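Local coordinates for protein deacetylase EF_0837 (PDB 2ICS) that deacetylates acetyl-(R)-mandelate in vitro, though with very low efficiency, as a zinc-dependent TIM-barrel enzyme of the amidohydrolase type that holds two zinc ions per subunit, at residues 65-70 against 89-94; 114-119 against 125-130; 298-303 against 355-360. All coordinates share one frame; numbering follows the deposited sequence.

In the fold
The three contacts follow one another along the chain, each closing before the next opens. Interactions 1 and 2 lie about 10 Å apart, centre to centre, in loops that leave the parallel strands 51-61, 83-89 and 110-114 of the TIM barrel. They touch directly: Asn116 ND2 reaches Gly90 O at 2.8 Å, probably a hydrogen bond, and both contacts border the bound adenine. Neighbouring loops at one end of the barrel are thus joined beside the zinc and adenine site. Interaction 3 lies on the opposite side of the chain's centre, its centre about 30 Å from that of interaction 1 and about 35 Å from that of interaction 2, where helix 300-305 meets strand 350-364, away from the annotated sites.

Interaction 1 (65-70 against 89-94); sequences EKMALY and AGTTGA. With ADE (adenine), chain D.
Met67, present as selenomethionine, packs against Thr91 where two loops of the TIM barrel meet beside the binuclear zinc site, one following strand 51-61 and the other strand 83-89. This is the dense part of the contact. The two side chains run past each other in opposite directions, and the Met67 chain, bent at chi2 and chi3, folds round the Thr91 methyl: CG lies 3.8 Å from Thr91 CG2, while terminal CE curls over to the Thr91 carbonyl oxygen. With OG1 beside the backbone N (chi1 -61°), Thr91 CG2 stands anti to that N and meets Met67, while OG1 hydrogen-bonds Asp88 and His62. Since His62 binds zinc, Thr91 is a second-shell residue that probably helps to position this ligand.

Around Tyr70 the contact is looser. Its carbonyl oxygen stays 4.0 Å from Thr91 CG2, and a water molecule spans the gap, donating to Tyr70 O at 2.9 Å and, over a longer 3.3 Å, to Thr91 OG1. Beyond this water-bridged margin the Tyr70 side chain extends into the adenine pocket, near a zinc ion and near the zinc ligand Asp272, with its ring also meeting those of His62 and Tyr274. Adenine N1 approaches the phenol ring obliquely, and at the end of the side chain Tyr70 OH comes to 2.7 Å from adenine N1.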
# COMPACT_ATOMS: atom_id res chain seq x y z
N GLU A 65 -6.20 12.42 -9.97
CA GLU A 65 -6.47 13.83 -9.70
C GLU A 65 -7.77 14.43 -10.26
O GLU A 65 -8.21 15.49 -9.80
CB GLU A 65 -5.28 14.70 -10.13
CG GLU A 65 -5.09 14.84 -11.63
CD GLU A 65 -3.97 15.81 -11.99
OE1 GLU A 65 -2.78 15.44 -11.86
OE2 GLU A 65 -4.28 16.95 -12.38
N LYS A 66 -8.39 13.77 -11.23
CA LYS A 66 -9.62 14.28 -11.81
C LYS A 66 -10.91 13.78 -11.15
O LYS A 66 -12.00 14.24 -11.49
CB LYS A 66 -9.68 13.97 -13.31
CG LYS A 66 -8.66 14.74 -14.14
CD LYS A 66 -8.84 16.24 -13.97
CE LYS A 66 -7.94 17.01 -14.92
NZ LYS A 66 -8.25 16.69 -16.35
N MSE A 67 -10.78 12.86 -10.20
CA MSE A 67 -11.95 12.31 -9.50
C MSE A 67 -12.53 13.34 -8.53
O MSE A 67 -11.81 14.14 -7.95
CB MSE A 67 -11.57 11.03 -8.75
CG MSE A 67 -12.74 10.30 -8.10
SE MSE A 67 -14.17 9.81 -9.33
CE MSE A 67 -13.24 8.50 -10.40
N ALA A 68 -13.85 13.28 -8.37
CA ALA A 68 -14.61 14.18 -7.51
C ALA A 68 -13.98 14.59 -6.19
O ALA A 68 -13.23 15.57 -6.12
CB ALA A 68 -15.99 13.60 -7.25
N LEU A 69 -14.30 13.85 -5.13
CA LEU A 69 -13.78 14.17 -3.81
C LEU A 69 -12.60 13.29 -3.42
O LEU A 69 -11.61 13.76 -2.86
CB LEU A 69 -14.89 13.99 -2.76
CG LEU A 69 -16.29 14.49 -3.11
CD1 LEU A 69 -17.19 14.37 -1.89
CD2 LEU A 69 -16.24 15.94 -3.58
N TYR A 70 -12.73 12.00 -3.73
CA TYR A 70 -11.72 10.99 -3.43
C TYR A 70 -10.56 11.08 -4.44
O TYR A 70 -10.55 10.35 -5.43
CB TYR A 70 -12.40 9.62 -3.51
CG TYR A 70 -12.10 8.67 -2.37
CD1 TYR A 70 -12.23 9.06 -1.04
CD2 TYR A 70 -11.70 7.36 -2.63
CE1 TYR A 70 -11.97 8.17 0.01
CE2 TYR A 70 -11.45 6.45 -1.60
CZ TYR A 70 -11.58 6.87 -0.28
OH TYR A 70 -11.30 5.98 0.73
N ALA A 89 -6.14 2.28 -5.33
CA ALA A 89 -7.07 1.21 -4.99
C ALA A 89 -8.47 1.26 -5.61
O ALA A 89 -9.48 1.40 -4.89
CB ALA A 89 -7.18 1.09 -3.47
N GLY A 90 -8.54 1.14 -6.93
CA GLY A 90 -9.83 1.12 -7.60
C GLY A 90 -10.61 2.42 -7.70
O GLY A 90 -11.84 2.39 -7.74
N THR A 91 -9.92 3.55 -7.75
CA THR A 91 -10.62 4.82 -7.87
C THR A 91 -11.40 4.80 -9.19
O THR A 91 -12.50 5.35 -9.28
CB THR A 91 -9.64 6.00 -7.92
OG1 THR A 91 -8.88 6.05 -6.71
CG2 THR A 91 -10.41 7.31 -8.09
N THR A 92 -10.81 4.17 -10.20
CA THR A 92 -11.43 4.10 -11.52
C THR A 92 -11.84 2.71 -11.94
O THR A 92 -11.29 1.71 -11.47
CB THR A 92 -10.47 4.62 -12.62
OG1 THR A 92 -9.36 3.73 -12.74
CG2 THR A 92 -9.96 6.01 -12.28
N GLY A 93 -12.81 2.66 -12.84
CA GLY A 93 -13.29 1.41 -13.38
C GLY A 93 -12.84 1.38 -14.83
O GLY A 93 -12.15 2.29 -15.27
N ALA A 94 -13.23 0.35 -15.56
CA ALA A 94 -12.85 0.22 -16.97
C ALA A 94 -13.20 1.44 -17.81
O ALA A 94 -12.51 1.75 -18.78
CB ALA A 94 -13.50 -1.02 -17.57
N9 ADE D . -17.16 4.72 3.73
C8 ADE D . -16.79 3.50 4.21
N7 ADE D . -15.61 3.17 3.75
C5 ADE D . -15.15 4.15 2.94
C6 ADE D . -13.97 4.36 2.17
N6 ADE D . -12.97 3.41 2.14
N1 ADE D . -13.85 5.51 1.46
C2 ADE D . -14.82 6.45 1.46
N3 ADE D . -15.94 6.29 2.17
C4 ADE D . -16.15 5.17 2.91
O HOH W 1 -8.20 9.24 -6.71

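Interaction 2 (114-119 against 125-130); sequences LVNISK and QDELAD. With ADE (adenine), chain D.
An Asx turn and a type I beta turn meet here in the long loop between strand 110-114 and helix 136-145. In the first, Asn116 OD1 accepts the backbone N-H of Ser118 at 3.2 Å, in a nearly straight bond of 165°; the second runs from Asp126 to Ala129 and is closed by Ala129 N to Asp126 O. Ser118 joins the two turns. Its hydroxyl, carried anti to the backbone N (chi1 -171°), donates to Glu127 O at 2.7 Å, tilted 20° from the carbonyl plane.

The Glu127 chain bends at chi2, which brings its carboxylate back beside Asn116, with amide and carboxylate planes almost perpendicular. Asn116 OD1 and Glu127 OE2 lie 3.3 Å apart, but both are acceptors and no hydrogen bond joins them; OE2 also comes close to Ser118 CB. The stronger partners are outside: Asn116 ND2 bonds Gly90 O, and Glu127 OE1 forms a salt bridge with Arg156. On the apolar side, Ile117 CD1 meets Leu128 CD2 at 3.9 Å, the two chains crossing at about a right angle.

Gln125, just before the second turn, lines the adenine pocket, its NE2 3.4 Å from adenine N3. Glu127 is a second-shell residue that probably helps to position Arg156, a pocket residue and by similarity the transition-state stabiliser, in this amidohydrolase active site.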
# COMPACT_ATOMS: atom_id res chain seq x y z
N LEU A 114 -5.48 -0.60 -9.42
CA LEU A 114 -6.38 -1.74 -9.36
C LEU A 114 -7.63 -1.22 -10.05
O LEU A 114 -8.02 -0.08 -9.84
CB LEU A 114 -6.74 -2.07 -7.91
CG LEU A 114 -5.85 -3.01 -7.10
CD1 LEU A 114 -4.40 -2.97 -7.59
CD2 LEU A 114 -5.96 -2.61 -5.63
N VAL A 115 -8.24 -2.04 -10.89
CA VAL A 115 -9.44 -1.61 -11.58
C VAL A 115 -10.64 -2.01 -10.74
O VAL A 115 -10.75 -3.16 -10.31
CB VAL A 115 -9.55 -2.22 -13.00
CG1 VAL A 115 -9.44 -3.73 -12.92
CG2 VAL A 115 -10.86 -1.81 -13.65
N ASN A 116 -11.52 -1.06 -10.47
CA ASN A 116 -12.72 -1.32 -9.68
C ASN A 116 -13.60 -2.23 -10.51
O ASN A 116 -13.71 -2.04 -11.72
CB ASN A 116 -13.46 -0.00 -9.42
CG ASN A 116 -14.35 -0.06 -8.19
OD1 ASN A 116 -15.21 -0.93 -8.06
ND2 ASN A 116 -14.14 0.89 -7.28
N ILE A 117 -14.23 -3.22 -9.89
CA ILE A 117 -15.09 -4.12 -10.66
C ILE A 117 -16.31 -3.37 -11.20
O ILE A 117 -17.00 -3.87 -12.09
CB ILE A 117 -15.55 -5.32 -9.82
CG1 ILE A 117 -16.28 -4.84 -8.56
CG2 ILE A 117 -14.35 -6.18 -9.47
CD1 ILE A 117 -16.90 -5.96 -7.76
N SER A 118 -16.57 -2.18 -10.66
CA SER A 118 -17.68 -1.35 -11.13
C SER A 118 -17.09 -0.39 -12.18
O SER A 118 -16.22 0.43 -11.86
CB SER A 118 -18.27 -0.55 -9.96
OG SER A 118 -19.46 0.10 -10.36
N LYS A 119 -17.56 -0.50 -13.42
CA LYS A 119 -17.03 0.30 -14.53
C LYS A 119 -16.72 1.79 -14.33
O LYS A 119 -15.83 2.32 -15.00
CB LYS A 119 -17.91 0.14 -15.77
CG LYS A 119 -19.34 0.65 -15.68
CD LYS A 119 -19.97 0.65 -17.08
CE LYS A 119 -21.44 1.04 -17.09
NZ LYS A 119 -22.34 -0.08 -16.67
N GLN A 125 -20.92 6.97 -4.16
CA GLN A 125 -20.43 6.35 -2.93
C GLN A 125 -20.82 4.88 -2.90
O GLN A 125 -20.18 4.06 -2.24
CB GLN A 125 -21.01 7.06 -1.71
CG GLN A 125 -20.60 6.46 -0.36
CD GLN A 125 -19.11 6.58 -0.09
OE1 GLN A 125 -18.56 7.68 -0.04
NE2 GLN A 125 -18.44 5.44 0.10
N ASP A 126 -21.88 4.54 -3.63
CA ASP A 126 -22.39 3.17 -3.67
C ASP A 126 -22.29 2.55 -5.06
O ASP A 126 -23.29 2.15 -5.65
CB ASP A 126 -23.86 3.16 -3.22
CG ASP A 126 -24.74 4.12 -4.02
OD1 ASP A 126 -25.95 4.18 -3.74
OD2 ASP A 126 -24.22 4.80 -4.93
N GLU A 127 -21.07 2.46 -5.58
CA GLU A 127 -20.87 1.91 -6.92
C GLU A 127 -21.15 0.42 -7.08
O GLU A 127 -21.01 -0.13 -8.17
CB GLU A 127 -19.47 2.27 -7.43
CG GLU A 127 -18.46 2.58 -6.33
CD GLU A 127 -17.66 1.37 -5.94
OE1 GLU A 127 -16.80 1.47 -5.04
OE2 GLU A 127 -17.90 0.31 -6.55
N LEU A 128 -21.54 -0.25 -6.00
CA LEU A 128 -21.86 -1.67 -6.08
C LEU A 128 -23.35 -1.90 -5.79
O LEU A 128 -23.82 -3.04 -5.73
CB LEU A 128 -21.00 -2.50 -5.12
CG LEU A 128 -19.50 -2.58 -5.45
CD1 LEU A 128 -18.83 -3.57 -4.52
CD2 LEU A 128 -19.30 -3.02 -6.91
N ALA A 129 -24.09 -0.81 -5.63
CA ALA A 129 -25.53 -0.85 -5.36
C ALA A 129 -26.29 -1.22 -6.64
O ALA A 129 -27.36 -1.81 -6.58
CB ALA A 129 -26.00 0.50 -4.83
N ASP A 130 -25.72 -0.85 -7.78
CA ASP A 130 -26.32 -1.15 -9.09
C ASP A 130 -25.40 -2.17 -9.76
O ASP A 130 -24.35 -1.82 -10.28
CB ASP A 130 -26.40 0.11 -9.95
CG ASP A 130 -27.00 -0.15 -11.33
OD1 ASP A 130 -27.19 -1.34 -11.69
OD2 ASP A 130 -27.27 0.83 -12.05
N9 ADE D . -17.16 4.72 3.73
C8 ADE D . -16.79 3.50 4.21
N7 ADE D . -15.61 3.17 3.75
C5 ADE D . -15.15 4.15 2.94
C6 ADE D . -13.97 4.36 2.17
N6 ADE D . -12.97 3.41 2.14
N1 ADE D . -13.85 5.51 1.46
C2 ADE D . -14.82 6.45 1.46
N3 ADE D . -15.94 6.29 2.17
C4 ADE D . -16.15 5.17 2.91

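Interaction 3 (298-303 against 355-360); sequences YDWPEI and EQIRPI
The first turn of helix 300-305 faces strand 350-364 across a wide backbone gap, the closest CA atoms being those of Trp300 and Ile357 at 9.3 Å. The indole of Trp300 spans this distance. Its CG stands anti to the carbonyl carbon (chi1 -72°), and the ring system reaches the strand with its polar side at Glu355 and its six-membered ring at Ile357, two residues whose side chains leave the same side of the strand.

Trp300 NE1 donates to Glu355 OE1 at 2.9 Å, but the bond is bent, with an N-H...O angle of 142°. The oxygen lies at the indole edge, tilted modestly from the ring plane, whereas the donor stands above the carboxylate plane, 57° out of it. Glu355 OE1 also makes a salt bridge with Arg294, so two partners share this oxygen, and the arginine probably stabilises the negative charge. At the other end of the indole, Trp300 CH2 rests 3.9 Å from Ile357 CB, with CG2 of Ile357 equally near. The approach is oblique to the ring. One indole face is covered near its rim by CD1 of Ile303, three residues further along the same helix.

The start of that helix is fixed by a capping box. Asp299, the N-cap residue, accepts Glu302 N through OD1 at 2.9 Å, and Glu302 OE2 in turn accepts the Asp299 N-H at 2.7 Å, using its anti lone pair.

Trp300 also touches Arg294 on helix 286-296 and Ile336 on strand 331-344, while Ile357 packs on Phe334 of that same strand. The indole thus links helix 300-305 to helix 286-296 and to the adjacent antiparallel strands 331-344 and 350-364, with Val15 of a loop also against it.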
# COMPACT_ATOMS: atom_id res chain seq x y z
N TYR A 298 5.66 -3.11 16.44
CA TYR A 298 6.48 -3.69 15.37
C TYR A 298 7.88 -3.07 15.43
O TYR A 298 8.04 -1.97 15.95
CB TYR A 298 5.88 -3.36 13.99
CG TYR A 298 4.53 -3.98 13.68
CD1 TYR A 298 3.66 -4.38 14.69
CD2 TYR A 298 4.09 -4.10 12.36
CE1 TYR A 298 2.38 -4.86 14.40
CE2 TYR A 298 2.81 -4.58 12.05
CZ TYR A 298 1.97 -4.96 13.08
OH TYR A 298 0.70 -5.40 12.79
N ASP A 299 8.90 -3.78 14.93
CA ASP A 299 10.25 -3.22 14.92
C ASP A 299 10.52 -2.66 13.52
O ASP A 299 9.89 -3.08 12.55
CB ASP A 299 11.32 -4.26 15.30
CG ASP A 299 11.38 -5.44 14.32
OD1 ASP A 299 11.36 -5.23 13.09
OD2 ASP A 299 11.48 -6.59 14.80
N TRP A 300 11.44 -1.70 13.41
CA TRP A 300 11.72 -1.08 12.12
C TRP A 300 12.03 -2.02 10.96
O TRP A 300 11.56 -1.80 9.84
CB TRP A 300 12.83 -0.04 12.28
CG TRP A 300 12.35 1.20 13.00
CD1 TRP A 300 12.77 1.66 14.22
CD2 TRP A 300 11.31 2.09 12.57
NE1 TRP A 300 12.05 2.78 14.57
CE2 TRP A 300 11.15 3.07 13.58
CE3 TRP A 300 10.50 2.17 11.43
CZ2 TRP A 300 10.22 4.11 13.48
CZ3 TRP A 300 9.56 3.20 11.33
CH2 TRP A 300 9.43 4.15 12.36
N PRO A 301 12.84 -3.07 11.20
CA PRO A 301 13.15 -3.99 10.09
C PRO A 301 11.90 -4.60 9.44
O PRO A 301 11.78 -4.63 8.22
CB PRO A 301 14.03 -5.04 10.75
CG PRO A 301 14.76 -4.24 11.81
CD PRO A 301 13.65 -3.38 12.39
N GLU A 302 10.96 -5.09 10.25
CA GLU A 302 9.77 -5.68 9.66
C GLU A 302 8.88 -4.59 9.06
O GLU A 302 8.22 -4.80 8.05
CB GLU A 302 9.00 -6.52 10.70
CG GLU A 302 8.44 -5.77 11.89
CD GLU A 302 8.03 -6.71 13.02
OE1 GLU A 302 7.65 -7.86 12.73
OE2 GLU A 302 8.08 -6.30 14.20
N ILE A 303 8.89 -3.40 9.68
CA ILE A 303 8.11 -2.29 9.16
C ILE A 303 8.57 -1.98 7.74
O ILE A 303 7.75 -1.87 6.82
CB ILE A 303 8.28 -1.04 10.05
CG1 ILE A 303 7.60 -1.28 11.40
CG2 ILE A 303 7.70 0.19 9.36
CD1 ILE A 303 7.80 -0.16 12.41
N GLU A 355 9.85 7.47 18.20
CA GLU A 355 10.75 7.45 17.05
C GLU A 355 10.07 7.89 15.76
O GLU A 355 8.93 7.51 15.48
CB GLU A 355 11.35 6.05 16.89
CG GLU A 355 11.82 5.43 18.21
CD GLU A 355 12.50 4.09 18.04
OE1 GLU A 355 11.91 3.17 17.45
OE2 GLU A 355 13.65 3.95 18.51
N GLN A 356 10.78 8.70 14.97
CA GLN A 356 10.26 9.21 13.71
C GLN A 356 11.14 8.81 12.53
O GLN A 356 12.37 8.90 12.60
CB GLN A 356 10.17 10.74 13.77
CG GLN A 356 9.12 11.30 14.73
CD GLN A 356 9.18 12.81 14.83
OE1 GLN A 356 9.23 13.51 13.82
NE2 GLN A 356 9.16 13.33 16.05
N ILE A 357 10.51 8.38 11.44
CA ILE A 357 11.25 7.99 10.25
C ILE A 357 11.03 9.10 9.21
O ILE A 357 9.90 9.55 9.02
CB ILE A 357 10.79 6.61 9.72
CG1 ILE A 357 11.64 6.21 8.51
CG2 ILE A 357 9.30 6.62 9.38
CD1 ILE A 357 11.52 4.74 8.12
N ARG A 358 12.11 9.54 8.57
CA ARG A 358 12.02 10.62 7.59
C ARG A 358 12.87 10.43 6.34
O ARG A 358 14.09 10.30 6.41
CB ARG A 358 12.46 11.94 8.24
CG ARG A 358 11.74 12.28 9.52
CD ARG A 358 12.42 13.43 10.23
NE ARG A 358 11.81 13.73 11.52
CZ ARG A 358 12.24 14.66 12.36
NH1 ARG A 358 13.30 15.40 12.04
NH2 ARG A 358 11.61 14.87 13.51
N PRO A 359 12.23 10.43 5.16
CA PRO A 359 12.99 10.26 3.92
C PRO A 359 13.72 11.56 3.60
O PRO A 359 13.15 12.64 3.75
CB PRO A 359 11.90 9.96 2.89
CG PRO A 359 10.75 10.78 3.39
CD PRO A 359 10.78 10.52 4.89
N ILE A 360 14.98 11.47 3.18
CA ILE A 360 15.73 12.67 2.85
C ILE A 360 16.08 12.69 1.37
O ILE A 360 16.34 13.74 0.79
CB ILE A 360 17.02 12.79 3.68
CG1 ILE A 360 17.94 11.60 3.41
CG2 ILE A 360 16.68 12.89 5.17
CD1 ILE A 360 19.27 11.69 4.13